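Local coordinates for protein Exo-arabinanase (PDB 3A72) that probably cleaves arabinobiose units from the ends of alpha-1,5-linked L-arabinan chains, acting as an exo-type glycosyl hydrolase, at residues Glu29-Gly34 against Leu85-Glu90; Lys97-Leu102 against Ala120-Gly125; Leu101-Ser106 against Pro152-Asn157; Ser267-Trp272 against Arg316-Leu321. All coordinates share one frame; numbering follows the deposited sequence.

Contact 1 of 4, residues Glu29-Gly34 against Leu85-Glu90; sequences EQLPNG and LYSLPE
Glu29 reaches across to residues 85-87 and takes the backbone N-H of Ser87 on its carboxylate, with Ser87 N 2.8 Å from Glu29 OE1 in an almost straight bond (173° at the hydrogen). The N-H arrives from the anti side of that oxygen, somewhat out of the carboxylate plane. Two torsions bring the group there: CG lies anti to the backbone N (chi1 -177°), then the chain bends at chi2 (58°), which brings OE1 to Ser87 N. Glu29 CB stays behind against Leu85 CB at 3.9 Å, while CG and CD lean on the CB of Ser87. OE1 also passes 3.4 Å from Tyr86 CA, and a water held by Leu85 O at 2.8 Å donates a weak second bond to it. The other oxygen, OE2, uses its anti lone pair for the N-H of Gln30, 2.8 Å from Gln30 N, and forms a salt bridge with Arg319, so the carboxylate is held at both oxygens and its rotation is fixed. Ser87 OG touches Pro32 CD at 3.8 Å. Tyr86 points its CB the other way, and its hydroxyl bonds Ala156 N in a third sheet. Beyond the strand end, the type I turn from Leu31 to Gly34 is tied back by Gln30 NE2, 3.0 Å from Gly34 O. Side-chain-to-backbone bonding between the innermost strands of two successive four-stranded sheets fits adjoining blades of a six-bladed beta-propeller, the fold of the sialidase-like hydrolases.

Contact 2 of 4, residues Lys97-Leu102 against Ala120-Gly125; sequences KGTLLL and ASQDDG
Leu100 and Ser121 face each other as an antiparallel hydrogen-bonded pair: Leu100 N donates to Ser121 O at 3.0 Å, and Ser121 N donates back to Leu100 O at 2.8 Å. The same Leu100 O also receives a CA-H contact from Ala120. The side chain of Leu100 starts with CB beside Ser121 O, 3.8 Å off and close to the serine CB. CG is anti to the backbone N (chi1 178°) and the chain bends at chi2 (66°): CD2 ends 3.7 Å from Gly125 CA, where the glycine offers bare backbone, while CD1 turns toward Leu31 of the neighbouring blade. Trp128 touches the same leucine. On the reverse face, Leu101 CD2 rests on Ala120 CB at 3.7 Å, and Thr99 CG2 also touches Ala120 CB. Further out, the bent chain of Gln122 brings OE1 to 3.0 Å from Thr99 OG1, although the threonine hydroxyl also has Lys96 O as a partner. A water accepts the N-H of Asp124 and lies close to both Gly98 O and Ser121 O. Within the turn, Ser121 OG takes the N-H of Gly125, 2.8 Å from Gly125 N, while Asp123 is hydrogen-bonded to the hydroxyl of Thr127. Ser121, Asp123, Gly125, Thr127 and Trp128 spell the S-x-D-x-G-x-T-W Asp box, found in sialidase-like propellers between the third and fourth strands of a blade. The chemistry implies a division of labour: backbone bonds pair the two strands, apolar side chains pack on both faces of this strand pair, and serine and aspartate fix the course of the turn.

Contact 3 of 4, residues Leu101-Ser106 against Pro152-Asn157; sequences LLAGSS and PFLLAN
Leu101 N is hydrogen-bonded to Tyr86 O of the strand before it in the sheet. The side chain of Leu101 points to the other strand of the contact, and its CB lies 4.2 Å from Leu154 CD1. From there the union of residues 101-106 with 152-157 is made by carbon. Ala103 CB forms its middle: Pro152 CG stands at 3.9 Å, Pro152 CB at 4.0 Å, and Leu154 CD1 at 4.0 Å, so the small methyl sits between a proline ring and a leucine branch. Leu154 gets there with CG beside its backbone N (chi1 -60°) and CD1 extended away from CA (chi2 177°), which sends that methyl across to bridge Ala103 and Leu101. Pro152 presents the CB-CG side of its ring, and CG reaches on to the backbone of Gly104, 4.2 Å from Gly104 N. The strand axes approach to 7.2 Å and run nearly antiparallel, at 160°, wider than the spacing of hydrogen-bonded strands and close for packed sheets, in keeping with the small Ala103 and Gly104 at the interface. Pro152 is also about 9 Å, measured from its side chain, from a bound arabinofuranose, so its end of the contact lies toward the sugar pocket. Strand 100-106 is second in its blade, between 82-87 and 114-121, whereas 149-157 is the innermost strand of the next blade. Ile116 and Cys163 extend the apolar layer beside Pro152, Leu118 and Leu161 do so beside Leu101, and Phe153 turns its ring the opposite way, onto strand 204-212.

Contact 4 of 4, residues Ser267-Trp272 against Arg316-Leu321; sequences SPYAVW and RALRVL
The ring of Tyr269 turns one face to Ala317 CA and Leu318 N. The CA of Ala317 stands 4.3 Å from the ring centroid of Tyr269 and 22° off its normal, a CH-pi contact displaced toward the rim. The CB of Tyr269 begins close to the backbone, 3.3 Å from Arg316 O, and CE2 ends equally near Leu318 O, so the side chain spans the carbonyls of Arg316 and Leu318, two residues apart. Val271 meets the same leucine from farther along: its CG1, anti to the carbonyl carbon (chi1 -66°), comes within 3.8 Å of Leu318 CB. Its other methyl, CG2, is pressed between the backbone N and the carbonyl carbon and faces Val320 CG2 at 3.7 Å, the two valines crossing at a slant. These residues stand on the innermost strands of adjoining propeller blades, 269-273 and 317-320, whose segments run parallel to within 6° and 6.4 Å apart. The sheet of 317-320 is the one closed by the N-terminal strand 6-10 at its outer edge, so this seam joins the fifth blade to the blade that closes the ring. At one end of the seam, a water donates to both Ser267 O and Arg316 O, 2.8 Å from the latter, and joins the two backbones. At the other, Val320 CG2 sits against Trp272 O at 3.5 Å. Arg316 and Arg319 send their guanidinium groups elsewhere, Arg316 to Gly290 O and Ser285, Arg319 to Asn28.

How the contacts relate
The four contacts sample one six-bladed propeller and follow one another along the chain by first segment, contacts 2 and 3 starting from the same strand, 100-106. Contact 2 lies within the blade of strands 82-87, 100-106, 114-121 and 129-137, while contacts 1 and 3 join that blade to the ones before and after it; contact 4 joins the last two. Centres of contacts 1 and 2 are about 8 Å apart, those of 2 and 3 about 12 Å. Contact 4 lies about 15 Å from contacts 1 and 3, tied to contact 1 by a salt bridge and to contact 3 where Tyr269 OH touches Phe153, so there distant parts of the chain meet round a common centre.

Contact 1 of 4, residues Glu29-Gly34 against Leu85-Glu90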
loop_
_atom_site.group_PDB
_atom_site.type_symbol
_atom_site.label_atom_id
_atom_site.label_comp_id
_atom_site.label_asym_id
_atom_site.label_seq_id
_atom_site.Cartn_x
_atom_site.Cartn_y
_atom_site.Cartn_z
ATOM N N GLU A 29 6.656 6.840 3.338
ATOM C CA GLU A 29 6.996 7.751 2.248
ATOM C C GLU A 29 8.399 8.287 2.495
ATOM O O GLU A 29 8.817 8.403 3.638
ATOM C CB GLU A 29 5.975 8.886 2.107
ATOM C CG GLU A 29 6.150 9.883 0.986
ATOM C CD GLU A 29 6.163 9.248 -0.382
ATOM O OE1 GLU A 29 5.289 9.435 -1.284
ATOM O OE2 GLU A 29 7.193 8.587 -0.629
ATOM N N GLN A 30 9.096 8.640 1.432
ATOM C CA GLN A 30 10.350 9.373 1.515
ATOM C C GLN A 30 10.079 10.757 0.904
ATOM O O GLN A 30 9.626 10.871 -0.223
ATOM C CB GLN A 30 11.498 8.675 0.786
ATOM C CG GLN A 30 12.767 9.473 0.967
ATOM C CD GLN A 30 13.970 8.822 0.343
ATOM O OE1 GLN A 30 13.935 8.259 -0.763
ATOM N NE2 GLN A 30 15.104 8.866 1.052
ATOM N N LEU A 31 10.354 11.785 1.684
ATOM C CA LEU A 31 10.174 13.154 1.235
ATOM C C LEU A 31 11.355 13.540 0.348
ATOM O O LEU A 31 12.421 12.900 0.376
ATOM C CB LEU A 31 10.059 14.081 2.432
ATOM C CG LEU A 31 8.969 13.738 3.420
ATOM C CD1 LEU A 31 8.847 14.895 4.407
ATOM C CD2 LEU A 31 7.625 13.458 2.758
ATOM N N PRO A 32 11.230 14.563 -0.483
ATOM C CA PRO A 32 12.353 14.931 -1.396
ATOM C C PRO A 32 13.686 15.178 -0.683
ATOM O O PRO A 32 14.714 14.811 -1.295
ATOM C CB PRO A 32 11.829 16.200 -2.089
ATOM C CG PRO A 32 10.340 15.877 -2.195
ATOM C CD PRO A 32 10.000 15.290 -0.836
ATOM N N ASN A 33 13.668 15.669 0.572
ATOM C CA ASN A 33 14.932 15.880 1.293
ATOM C C ASN A 33 15.549 14.613 1.822
ATOM O O ASN A 33 16.647 14.665 2.394
ATOM C CB ASN A 33 14.751 16.869 2.441
ATOM C CG ASN A 33 14.000 16.368 3.612
ATOM O OD1 ASN A 33 13.452 15.251 3.577
ATOM N ND2 ASN A 33 14.036 17.135 4.708
ATOM N N GLY A 34 14.911 13.479 1.612
ATOM C CA GLY A 34 15.373 12.191 2.042
ATOM C C GLY A 34 14.746 11.660 3.299
ATOM O O GLY A 34 14.890 10.472 3.599
ATOM N N LEU A 85 0.495 7.020 2.529
ATOM C CA LEU A 85 1.199 8.287 2.436
ATOM C C LEU A 85 1.674 8.543 1.019
ATOM O O LEU A 85 2.201 7.625 0.377
ATOM C CB LEU A 85 2.376 8.336 3.390
ATOM C CG LEU A 85 2.023 8.480 4.856
ATOM C CD1 LEU A 85 3.246 8.130 5.701
ATOM C CD2 LEU A 85 1.580 9.911 5.154
ATOM N N TYR A 86 1.559 9.798 0.551
ATOM C CA TYR A 86 2.026 10.103 -0.805
ATOM C C TYR A 86 2.466 11.570 -0.918
ATOM O O TYR A 86 1.646 12.479 -0.740
ATOM C CB TYR A 86 0.918 9.875 -1.820
ATOM C CG TYR A 86 1.364 9.931 -3.249
ATOM C CD1 TYR A 86 2.433 9.169 -3.720
ATOM C CD2 TYR A 86 0.732 10.750 -4.180
ATOM C CE1 TYR A 86 2.853 9.218 -5.027
ATOM C CE2 TYR A 86 1.129 10.795 -5.525
ATOM C CZ TYR A 86 2.172 10.032 -5.923
ATOM O OH TYR A 86 2.542 10.081 -7.276
ATOM N N SER A 87 3.731 11.776 -1.185
ATOM C CA SER A 87 4.288 13.119 -1.459
ATOM C C SER A 87 4.037 13.417 -2.921
ATOM O O SER A 87 4.527 12.698 -3.804
ATOM C CB SER A 87 5.766 13.134 -1.109
ATOM O OG SER A 87 6.343 14.389 -1.384
ATOM N N LEU A 88 3.241 14.455 -3.238
ATOM C CA LEU A 88 2.944 14.744 -4.634
ATOM C C LEU A 88 4.220 15.036 -5.399
ATOM O O LEU A 88 4.958 15.946 -5.037
ATOM C CB LEU A 88 2.035 15.984 -4.776
ATOM C CG LEU A 88 0.541 15.775 -4.458
ATOM C CD1 LEU A 88 -0.162 17.063 -4.757
ATOM C CD2 LEU A 88 -0.047 14.643 -5.293
ATOM N N PRO A 89 4.456 14.311 -6.519
ATOM C CA PRO A 89 5.619 14.612 -7.325
ATOM C C PRO A 89 5.477 15.728 -8.296
ATOM O O PRO A 89 6.451 16.129 -8.958
ATOM C CB PRO A 89 5.870 13.272 -8.080
ATOM C CG PRO A 89 4.644 12.513 -8.010
ATOM C CD PRO A 89 3.804 13.060 -6.905
ATOM N N GLU A 90 4.274 16.279 -8.389
ATOM C CA GLU A 90 3.927 17.412 -9.241
ATOM C C GLU A 90 2.712 18.090 -8.653
ATOM O O GLU A 90 1.959 17.462 -7.897
ATOM C CB GLU A 90 3.687 16.967 -10.679
ATOM C CG GLU A 90 2.497 16.082 -10.855
ATOM C CD GLU A 90 2.281 15.636 -12.241
ATOM O OE1 GLU A 90 1.876 16.484 -13.076
ATOM O OE2 GLU A 90 2.488 14.444 -12.518
HETATM O O HOH W 1 4.076 6.950 -1.622
#

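Contact 2 of 4, residues Lys97-Leu102 against Ala120-Gly125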
loop_
_atom_site.group_PDB
_atom_site.type_symbol
_atom_site.label_atom_id
_atom_site.label_comp_id
_atom_site.label_asym_id
_atom_site.label_seq_id
_atom_site.Cartn_x
_atom_site.Cartn_y
_atom_site.Cartn_z
ATOM N N LYS A 97 3.487 20.642 -5.791
ATOM C CA LYS A 97 4.467 19.581 -5.630
ATOM C C LYS A 97 4.974 19.575 -4.205
ATOM O O LYS A 97 5.272 20.657 -3.657
ATOM C CB LYS A 97 5.605 19.832 -6.583
ATOM C CG LYS A 97 6.732 18.821 -6.562
ATOM C CD LYS A 97 7.782 19.081 -7.589
ATOM C CE LYS A 97 8.688 20.281 -7.404
ATOM N NZ LYS A 97 10.066 20.187 -8.095
ATOM N N GLY A 98 5.077 18.399 -3.623
ATOM C CA GLY A 98 5.563 18.289 -2.262
ATOM C C GLY A 98 4.510 18.370 -1.211
ATOM O O GLY A 98 4.788 18.112 -0.017
ATOM N N THR A 99 3.260 18.721 -1.566
ATOM C CA THR A 99 2.166 18.483 -0.649
ATOM C C THR A 99 2.206 17.019 -0.228
ATOM O O THR A 99 2.335 16.138 -1.068
ATOM C CB THR A 99 0.826 18.770 -1.335
ATOM O OG1 THR A 99 0.741 20.161 -1.713
ATOM C CG2 THR A 99 -0.342 18.466 -0.419
ATOM N N LEU A 100 2.067 16.727 1.049
ATOM C CA LEU A 100 2.071 15.392 1.572
ATOM C C LEU A 100 0.640 14.958 1.834
ATOM O O LEU A 100 -0.071 15.631 2.588
ATOM C CB LEU A 100 2.906 15.304 2.831
ATOM C CG LEU A 100 2.939 13.909 3.488
ATOM C CD1 LEU A 100 3.628 12.857 2.628
ATOM C CD2 LEU A 100 3.616 14.030 4.853
ATOM N N LEU A 101 0.216 13.876 1.220
ATOM C CA LEU A 101 -1.130 13.370 1.344
ATOM C C LEU A 101 -1.160 12.104 2.202
ATOM O O LEU A 101 -0.232 11.294 2.190
ATOM C CB LEU A 101 -1.729 13.054 -0.016
ATOM C CG LEU A 101 -1.737 14.220 -0.996
ATOM C CD1 LEU A 101 -2.247 13.782 -2.357
ATOM C CD2 LEU A 101 -2.589 15.367 -0.437
ATOM N N LEU A 102 -2.270 11.940 2.894
ATOM C CA LEU A 102 -2.621 10.671 3.526
ATOM C C LEU A 102 -4.029 10.325 3.064
ATOM O O LEU A 102 -4.962 11.145 3.259
ATOM C CB LEU A 102 -2.529 10.678 5.052
ATOM C CG LEU A 102 -2.916 9.341 5.693
ATOM C CD1 LEU A 102 -2.088 9.007 6.892
ATOM C CD2 LEU A 102 -4.391 9.288 6.077
ATOM N N ALA A 120 -4.245 16.389 3.809
ATOM C CA ALA A 120 -3.045 16.993 3.235
ATOM C C ALA A 120 -2.282 17.754 4.303
ATOM O O ALA A 120 -2.854 18.395 5.210
ATOM C CB ALA A 120 -3.397 17.936 2.121
ATOM N N SER A 121 -0.969 17.740 4.153
ATOM C CA SER A 121 -0.047 18.500 4.945
ATOM C C SER A 121 0.862 19.325 4.044
ATOM O O SER A 121 1.408 18.794 3.049
ATOM C CB SER A 121 0.855 17.552 5.773
ATOM O OG SER A 121 1.899 18.273 6.415
ATOM N N GLN A 122 1.011 20.605 4.360
ATOM C CA GLN A 122 1.863 21.487 3.612
ATOM C C GLN A 122 3.199 21.696 4.295
ATOM O O GLN A 122 4.025 22.460 3.734
ATOM C CB GLN A 122 1.167 22.829 3.408
ATOM C CG GLN A 122 -0.197 22.749 2.827
ATOM C CD GLN A 122 -0.285 22.075 1.494
ATOM O OE1 GLN A 122 0.645 21.939 0.651
ATOM N NE2 GLN A 122 -1.506 21.653 1.233
ATOM N N ASP A 123 3.466 21.066 5.412
ATOM C CA ASP A 123 4.658 21.284 6.204
ATOM C C ASP A 123 5.333 19.982 6.516
ATOM O O ASP A 123 5.890 19.765 7.640
ATOM C CB ASP A 123 4.319 22.072 7.499
ATOM C CG ASP A 123 3.221 21.428 8.325
ATOM O OD1 ASP A 123 2.870 20.245 8.100
ATOM O OD2 ASP A 123 2.709 22.126 9.236
ATOM N N ASP A 124 5.355 19.080 5.520
ATOM C CA ASP A 124 6.162 17.853 5.608
ATOM C C ASP A 124 5.679 16.951 6.724
ATOM O O ASP A 124 6.425 16.135 7.271
ATOM C CB ASP A 124 7.673 18.136 5.701
ATOM C CG ASP A 124 8.246 18.835 4.471
ATOM O OD1 ASP A 124 7.677 18.685 3.414
ATOM O OD2 ASP A 124 9.316 19.493 4.539
ATOM N N GLY A 125 4.365 16.974 7.002
ATOM C CA GLY A 125 3.790 16.051 7.965
ATOM C C GLY A 125 3.662 16.557 9.383
ATOM O O GLY A 125 3.385 15.729 10.278
HETATM O O HOH W 2 4.333 19.062 2.879
#

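Contact 3 of 4, residues Leu101-Ser106 against Pro152-Asn157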
loop_
_atom_site.group_PDB
_atom_site.type_symbol
_atom_site.label_atom_id
_atom_site.label_comp_id
_atom_site.label_asym_id
_atom_site.label_seq_id
_atom_site.Cartn_x
_atom_site.Cartn_y
_atom_site.Cartn_z
ATOM N N LEU A 101 0.216 13.876 1.220
ATOM C CA LEU A 101 -1.130 13.370 1.344
ATOM C C LEU A 101 -1.160 12.104 2.202
ATOM O O LEU A 101 -0.232 11.294 2.190
ATOM C CB LEU A 101 -1.729 13.054 -0.016
ATOM C CG LEU A 101 -1.737 14.220 -0.996
ATOM C CD1 LEU A 101 -2.247 13.782 -2.357
ATOM C CD2 LEU A 101 -2.589 15.367 -0.437
ATOM N N LEU A 102 -2.270 11.940 2.894
ATOM C CA LEU A 102 -2.621 10.671 3.526
ATOM C C LEU A 102 -4.029 10.325 3.064
ATOM O O LEU A 102 -4.962 11.145 3.259
ATOM C CB LEU A 102 -2.529 10.678 5.052
ATOM C CG LEU A 102 -2.916 9.341 5.693
ATOM C CD1 LEU A 102 -2.088 9.007 6.892
ATOM C CD2 LEU A 102 -4.391 9.288 6.077
ATOM N N ALA A 103 -4.205 9.144 2.492
ATOM C CA ALA A 103 -5.519 8.561 2.302
ATOM C C ALA A 103 -5.688 7.443 3.316
ATOM O O ALA A 103 -4.727 6.764 3.676
ATOM C CB ALA A 103 -5.710 8.039 0.908
ATOM N N GLY A 104 -6.909 7.179 3.767
ATOM C CA GLY A 104 -7.146 6.080 4.657
ATOM C C GLY A 104 -8.605 5.977 4.995
ATOM O O GLY A 104 -9.385 6.881 4.607
ATOM N N SER A 105 -9.021 4.922 5.692
ATOM C CA SER A 105 -10.427 4.658 5.859
ATOM C C SER A 105 -10.911 5.016 7.256
ATOM O O SER A 105 -10.449 4.484 8.278
ATOM C CB SER A 105 -10.715 3.203 5.529
ATOM O OG SER A 105 -12.119 3.021 5.450
ATOM N N SER A 106 -11.903 5.910 7.285
ATOM C CA SER A 106 -12.655 6.323 8.457
ATOM C C SER A 106 -13.787 5.352 8.657
ATOM O O SER A 106 -14.619 5.153 7.764
ATOM C CB SER A 106 -13.210 7.732 8.180
ATOM O OG SER A 106 -14.194 8.092 9.146
ATOM N N PRO A 152 -6.650 2.115 -0.221
ATOM C CA PRO A 152 -6.244 3.095 -1.223
ATOM C C PRO A 152 -4.744 3.029 -1.564
ATOM O O PRO A 152 -3.883 2.787 -0.684
ATOM C CB PRO A 152 -6.541 4.450 -0.584
ATOM C CG PRO A 152 -6.468 4.172 0.901
ATOM C CD PRO A 152 -7.081 2.789 1.051
ATOM N N PHE A 153 -4.460 3.304 -2.821
ATOM C CA PHE A 153 -3.105 3.483 -3.336
ATOM C C PHE A 153 -3.130 4.720 -4.238
ATOM O O PHE A 153 -3.983 4.781 -5.132
ATOM C CB PHE A 153 -2.626 2.235 -4.113
ATOM C CG PHE A 153 -1.163 2.346 -4.516
ATOM C CD1 PHE A 153 -0.187 1.852 -3.676
ATOM C CD2 PHE A 153 -0.797 2.988 -5.678
ATOM C CE1 PHE A 153 1.151 2.036 -3.972
ATOM C CE2 PHE A 153 0.551 3.182 -5.978
ATOM C CZ PHE A 153 1.497 2.718 -5.131
ATOM N N LEU A 154 -2.262 5.677 -3.996
ATOM C CA LEU A 154 -2.260 6.959 -4.705
ATOM C C LEU A 154 -1.099 7.053 -5.700
ATOM O O LEU A 154 0.017 6.665 -5.373
ATOM C CB LEU A 154 -2.148 8.132 -3.725
ATOM C CG LEU A 154 -3.267 8.261 -2.685
ATOM C CD1 LEU A 154 -3.006 9.411 -1.740
ATOM C CD2 LEU A 154 -4.648 8.444 -3.332
ATOM N N LEU A 155 -1.383 7.621 -6.869
ATOM C CA LEU A 155 -0.372 7.809 -7.906
ATOM C C LEU A 155 -0.750 9.034 -8.724
ATOM O O LEU A 155 -1.912 9.107 -9.193
ATOM C CB LEU A 155 -0.293 6.583 -8.775
ATOM C CG LEU A 155 0.707 6.613 -9.964
ATOM C CD1 LEU A 155 1.432 5.278 -10.124
ATOM C CD2 LEU A 155 0.027 6.995 -11.216
ATOM N N ALA A 156 0.130 9.975 -8.929
ATOM C CA ALA A 156 -0.100 11.131 -9.791
ATOM C C ALA A 156 0.467 10.886 -11.182
ATOM O O ALA A 156 1.510 10.258 -11.355
ATOM C CB ALA A 156 0.517 12.384 -9.188
ATOM N N ASN A 157 -0.204 11.473 -12.175
ATOM C CA ASN A 157 0.240 11.430 -13.552
ATOM C C ASN A 157 -0.418 12.585 -14.297
ATOM O O ASN A 157 -1.629 12.759 -14.176
ATOM C CB ASN A 157 -0.158 10.130 -14.199
ATOM C CG ASN A 157 0.330 10.024 -15.621
ATOM O OD1 ASN A 157 1.536 10.192 -15.900
ATOM N ND2 ASN A 157 -0.613 9.755 -16.511
#

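Contact 4 of 4, residues Ser267-Trp272 against Arg316-Leu321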
loop_
_atom_site.group_PDB
_atom_site.type_symbol
_atom_site.label_atom_id
_atom_site.label_comp_id
_atom_site.label_asym_id
_atom_site.label_seq_id
_atom_site.Cartn_x
_atom_site.Cartn_y
_atom_site.Cartn_z
ATOM N N SER A 267 -1.591 -9.801 -0.322
ATOM C CA SER A 267 -1.134 -8.480 0.042
ATOM C C SER A 267 0.216 -8.080 -0.528
ATOM O O SER A 267 1.187 -7.911 0.217
ATOM C CB SER A 267 -1.138 -8.320 1.559
ATOM O OG SER A 267 -0.144 -9.082 2.213
ATOM N N PRO A 268 0.286 -7.878 -1.825
ATOM C CA PRO A 268 1.583 -7.564 -2.449
ATOM C C PRO A 268 2.005 -6.127 -2.245
ATOM O O PRO A 268 1.206 -5.213 -2.016
ATOM C CB PRO A 268 1.289 -7.786 -3.943
ATOM C CG PRO A 268 -0.168 -7.380 -4.082
ATOM C CD PRO A 268 -0.808 -7.916 -2.828
ATOM N N TYR A 269 3.301 -5.900 -2.439
ATOM C CA TYR A 269 3.846 -4.565 -2.604
ATOM C C TYR A 269 4.896 -4.662 -3.709
ATOM O O TYR A 269 5.627 -5.649 -3.771
ATOM C CB TYR A 269 4.426 -4.008 -1.279
ATOM C CG TYR A 269 4.293 -2.485 -1.239
ATOM C CD1 TYR A 269 3.221 -1.910 -0.562
ATOM C CD2 TYR A 269 5.170 -1.626 -1.900
ATOM C CE1 TYR A 269 3.053 -0.548 -0.523
ATOM C CE2 TYR A 269 4.978 -0.269 -1.886
ATOM C CZ TYR A 269 3.929 0.268 -1.193
ATOM O OH TYR A 269 3.687 1.630 -1.146
ATOM N N ALA A 270 4.997 -3.659 -4.563
ATOM C CA ALA A 270 5.977 -3.652 -5.660
ATOM C C ALA A 270 6.645 -2.276 -5.737
ATOM O O ALA A 270 5.967 -1.251 -5.596
ATOM C CB ALA A 270 5.326 -3.925 -6.988
ATOM N N VAL A 271 7.923 -2.282 -6.040
ATOM C CA VAL A 271 8.743 -1.098 -6.268
ATOM C C VAL A 271 9.721 -1.410 -7.421
ATOM O O VAL A 271 9.864 -2.556 -7.816
ATOM C CB VAL A 271 9.513 -0.670 -4.994
ATOM C CG1 VAL A 271 8.546 -0.214 -3.938
ATOM C CG2 VAL A 271 10.440 -1.769 -4.503
ATOM N N TRP A 272 10.381 -0.375 -7.885
ATOM C CA TRP A 272 11.393 -0.489 -8.928
ATOM C C TRP A 272 12.616 0.351 -8.544
ATOM O O TRP A 272 12.478 1.464 -8.098
ATOM C CB TRP A 272 10.819 -0.076 -10.300
ATOM C CG TRP A 272 11.876 -0.098 -11.377
ATOM C CD1 TRP A 272 12.239 -1.129 -12.146
ATOM C CD2 TRP A 272 12.715 0.998 -11.771
ATOM N NE1 TRP A 272 13.253 -0.788 -13.009
ATOM C CE2 TRP A 272 13.564 0.536 -12.793
ATOM C CE3 TRP A 272 12.821 2.329 -11.359
ATOM C CZ2 TRP A 272 14.511 1.330 -13.413
ATOM C CZ3 TRP A 272 13.767 3.146 -11.965
ATOM C CH2 TRP A 272 14.576 2.644 -12.972
ATOM N N ARG A 316 3.331 -6.044 3.866
ATOM C CA ARG A 316 4.665 -5.530 4.126
ATOM C C ARG A 316 5.052 -4.555 3.036
ATOM O O ARG A 316 4.894 -4.842 1.850
ATOM C CB ARG A 316 5.640 -6.709 4.249
ATOM C CG ARG A 316 7.025 -6.325 4.711
ATOM C CD ARG A 316 7.907 -7.533 4.952
ATOM N NE ARG A 316 8.186 -8.198 3.683
ATOM C CZ ARG A 316 9.044 -9.195 3.545
ATOM N NH1 ARG A 316 9.781 -9.616 4.567
ATOM N NH2 ARG A 316 9.216 -9.788 2.355
ATOM N N ALA A 317 5.552 -3.387 3.447
ATOM C CA ALA A 317 5.747 -2.251 2.549
ATOM C C ALA A 317 7.192 -2.132 2.149
ATOM O O ALA A 317 8.121 -2.293 2.946
ATOM C CB ALA A 317 5.278 -0.969 3.212
ATOM N N LEU A 318 7.433 -1.838 0.867
ATOM C CA LEU A 318 8.759 -1.664 0.298
ATOM C C LEU A 318 8.921 -0.218 -0.166
ATOM O O LEU A 318 7.971 0.412 -0.655
ATOM C CB LEU A 318 8.953 -2.560 -0.924
ATOM C CG LEU A 318 8.746 -4.056 -0.723
ATOM C CD1 LEU A 318 8.948 -4.796 -2.031
ATOM C CD2 LEU A 318 9.676 -4.579 0.359
ATOM N N ARG A 319 10.152 0.284 -0.135
ATOM C CA ARG A 319 10.458 1.586 -0.719
ATOM C C ARG A 319 11.924 1.599 -1.168
ATOM O O ARG A 319 12.821 1.325 -0.390
ATOM C CB ARG A 319 10.178 2.724 0.211
ATOM C CG ARG A 319 10.409 4.070 -0.438
ATOM C CD ARG A 319 9.807 5.237 0.321
ATOM N NE ARG A 319 8.351 5.146 0.317
ATOM C CZ ARG A 319 7.567 5.446 -0.735
ATOM N NH1 ARG A 319 8.071 5.895 -1.851
ATOM N NH2 ARG A 319 6.282 5.272 -0.606
ATOM N N VAL A 320 12.132 1.975 -2.423
ATOM C CA VAL A 320 13.475 2.228 -2.932
ATOM C C VAL A 320 13.814 3.675 -2.557
ATOM O O VAL A 320 13.160 4.625 -3.067
ATOM C CB VAL A 320 13.560 2.010 -4.436
ATOM C CG1 VAL A 320 14.950 2.408 -4.960
ATOM C CG2 VAL A 320 13.266 0.536 -4.777
ATOM N N LEU A 321 14.763 3.855 -1.669
ATOM C CA LEU A 321 15.169 5.208 -1.315
ATOM C C LEU A 321 15.903 5.854 -2.468
ATOM O O LEU A 321 16.499 5.194 -3.314
ATOM C CB LEU A 321 16.046 5.162 -0.064
ATOM C CG LEU A 321 15.383 4.544 1.174
ATOM C CD1 LEU A 321 16.354 4.675 2.339
ATOM C CD2 LEU A 321 14.042 5.139 1.485
HETATM O O HOH W 3 4.025 -7.392 0.964
#